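Local structure of laminin subunit ALPHA-1 (Mus musculus, 2JD4) at residues A[87-92]-A[133-138]. The protein probably contributes to the attachment of basement membranes to cell surfaces, through the paired, magnesium-binding LG4-5 domains at the end of a laminin chain. The protein carries 4 engineered substitutions. Numbering follows the deposited sequence.
Sequences LGKGRT and GKATTL. Engineered in segment 133-138: Lys134 (natural residue Asn). With MG (magnesium ion), chain C.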
loop_
_atom_site.group_PDB
_atom_site.type_symbol
_atom_site.label_atom_id
_atom_site.label_comp_id
_atom_site.label_asym_id
_atom_site.label_seq_id
_atom_site.Cartn_x
_atom_site.Cartn_y
_atom_site.Cartn_z
ATOM N N LEU A 87 -20.614 16.637 17.146
ATOM C CA LEU A 87 -20.742 18.067 17.396
ATOM C C LEU A 87 -20.421 18.451 18.841
ATOM O O LEU A 87 -20.555 19.615 19.225
ATOM C CB LEU A 87 -22.157 18.533 17.047
ATOM C CG LEU A 87 -22.698 18.123 15.673
ATOM C CD1 LEU A 87 -24.089 18.710 15.483
ATOM C CD2 LEU A 87 -21.767 18.618 14.562
ATOM N N GLY A 88 -20.001 17.477 19.643
ATOM C CA GLY A 88 -19.665 17.772 21.028
ATOM C C GLY A 88 -20.436 16.987 22.077
ATOM O O GLY A 88 -20.036 16.952 23.244
ATOM N N LYS A 89 -21.535 16.356 21.677
ATOM C CA LYS A 89 -22.343 15.584 22.621
ATOM C C LYS A 89 -22.920 14.298 22.034
ATOM O O LYS A 89 -23.958 13.812 22.482
ATOM C CB LYS A 89 -23.474 16.458 23.169
ATOM C CG LYS A 89 -22.972 17.653 23.962
ATOM C CD LYS A 89 -24.108 18.548 24.415
ATOM C CE LYS A 89 -23.576 19.732 25.206
ATOM N NZ LYS A 89 -24.675 20.611 25.689
ATOM N N GLY A 90 -22.241 13.744 21.034
ATOM C CA GLY A 90 -22.718 12.516 20.425
ATOM C C GLY A 90 -22.245 12.374 18.995
ATOM O O GLY A 90 -22.039 13.372 18.302
ATOM N N ARG A 91 -22.080 11.135 18.549
ATOM C CA ARG A 91 -21.616 10.870 17.195
ATOM C C ARG A 91 -22.725 10.465 16.222
ATOM O O ARG A 91 -23.632 9.703 16.566
ATOM C CB ARG A 91 -20.538 9.778 17.227
ATOM C CG ARG A 91 -20.009 9.372 15.858
ATOM C CD ARG A 91 -18.626 8.740 15.973
ATOM N NE ARG A 91 -18.672 7.401 16.527
ATOM C CZ ARG A 91 -17.731 6.867 17.300
ATOM N NH1 ARG A 91 -16.652 7.559 17.624
ATOM N NH2 ARG A 91 -17.877 5.632 17.752
ATOM N N THR A 92 -22.648 10.995 15.006
ATOM C CA THR A 92 -23.602 10.662 13.955
ATOM C C THR A 92 -22.780 9.929 12.893
ATOM O O THR A 92 -21.677 10.359 12.566
ATOM C CB THR A 92 -24.233 11.931 13.325
ATOM O OG1 THR A 92 -24.948 12.668 14.323
ATOM C CG2 THR A 92 -25.192 11.551 12.212
ATOM N N GLY A 133 -27.421 13.907 19.359
ATOM C CA GLY A 133 -26.940 14.822 20.373
ATOM C C GLY A 133 -27.668 16.148 20.418
ATOM O O GLY A 133 -28.417 16.502 19.507
ATOM N N LYS A 134 -27.423 16.885 21.494
ATOM C CA LYS A 134 -28.043 18.182 21.723
ATOM C C LYS A 134 -27.220 19.312 21.117
ATOM O O LYS A 134 -27.778 20.328 20.695
ATOM C CB LYS A 134 -28.203 18.417 23.229
ATOM C CG LYS A 134 -29.118 17.421 23.940
ATOM C CD LYS A 134 -28.660 15.975 23.775
ATOM C CE LYS A 134 -27.251 15.756 24.306
ATOM N NZ LYS A 134 -26.778 14.366 24.050
ATOM N N ALA A 135 -25.901 19.136 21.083
ATOM C CA ALA A 135 -25.002 20.145 20.523
ATOM C C ALA A 135 -25.514 20.550 19.144
ATOM O O ALA A 135 -26.147 19.751 18.457
ATOM C CB ALA A 135 -23.586 19.589 20.423
ATOM N N THR A 136 -25.243 21.787 18.738
ATOM C CA THR A 136 -25.723 22.258 17.444
ATOM C C THR A 136 -24.642 22.736 16.482
ATOM O O THR A 136 -24.942 23.055 15.337
ATOM C CB THR A 136 -26.733 23.415 17.612
ATOM O OG1 THR A 136 -26.056 24.576 18.108
ATOM C CG2 THR A 136 -27.829 23.025 18.586
ATOM N N THR A 137 -23.393 22.785 16.925
ATOM C CA THR A 137 -22.334 23.261 16.043
ATOM C C THR A 137 -21.099 22.368 15.942
ATOM O O THR A 137 -20.689 21.735 16.919
ATOM C CB THR A 137 -21.863 24.678 16.459
ATOM O OG1 THR A 137 -21.257 24.631 17.760
ATOM C CG2 THR A 137 -23.040 25.645 16.485
ATOM N N LEU A 138 -20.523 22.317 14.742
ATOM C CA LEU A 138 -19.299 21.559 14.501
ATOM C C LEU A 138 -18.205 22.602 14.657
ATOM O O LEU A 138 -17.997 23.432 13.770
ATOM C CB LEU A 138 -19.267 20.982 13.078
ATOM C CG LEU A 138 -17.942 20.348 12.625
ATOM C CD1 LEU A 138 -17.634 19.098 13.463
ATOM C CD2 LEU A 138 -18.029 19.985 11.141
HETATM MG MG MG C . -19.716 21.715 18.931
HETATM O O HOH W 1 -21.577 22.538 19.877
HETATM O O HOH W 2 -18.583 21.446 20.961
#
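With CG anti to the carbonyl carbon (chi1 -50°) and chi2 fully extended, Leu87 swings its isobutyl group away from its own carbonyl and in among residues 135-138, leaving Leu87 O to face the magnesium ion. CD2 lies 3.7 Å from Leu138 CB, and the two leucine side chains cross at roughly a right angle. Nearer the backbone, Leu87 CB packs 3.8 Å from Ala135 CB.

The two segments meet at a shared magnesium ion. Leu87 O and Thr137 O are only 3.1 Å apart, a spacing that would be unfavourable for two carbonyl oxygens if the magnesium ion did not draw on both. It is bound by Leu87 O at 2.3 Å and by Thr137 O at 2.2 Å, and two waters together with the carboxylates of Asp70 and Asp139 complete six ligands. One of these waters donates a hydrogen bond to Thr137 OG1 (3.0 Å), making that hydroxyl a second-shell partner of the ion. Gly88 follows the ligand directly; its backbone angles, and the nearness of the ion, leave little room for a side chain.

Farther out, Lys89 runs extended alongside Ala135, its CD 3.8 Å from Ala135 N. The engineered Lys134 folds back through bends at chi2 and chi3 (58° and 59°), which carry NZ to a weak hydrogen bond with Lys89 O at 3.3 Å.

Residues 87-90 form the turn of the antiparallel hairpin 80-86/91-95, where Asp86 accepts hydrogen bonds from Gly88 N and Gly90 N. Arg115 bonds to Ala135 O, and Tyr112 touches both leucine side chains, so this turn, from one sheet of the laminin G domain, meets strand 106-113 of the other and the loop running from 124-130 to 143-146.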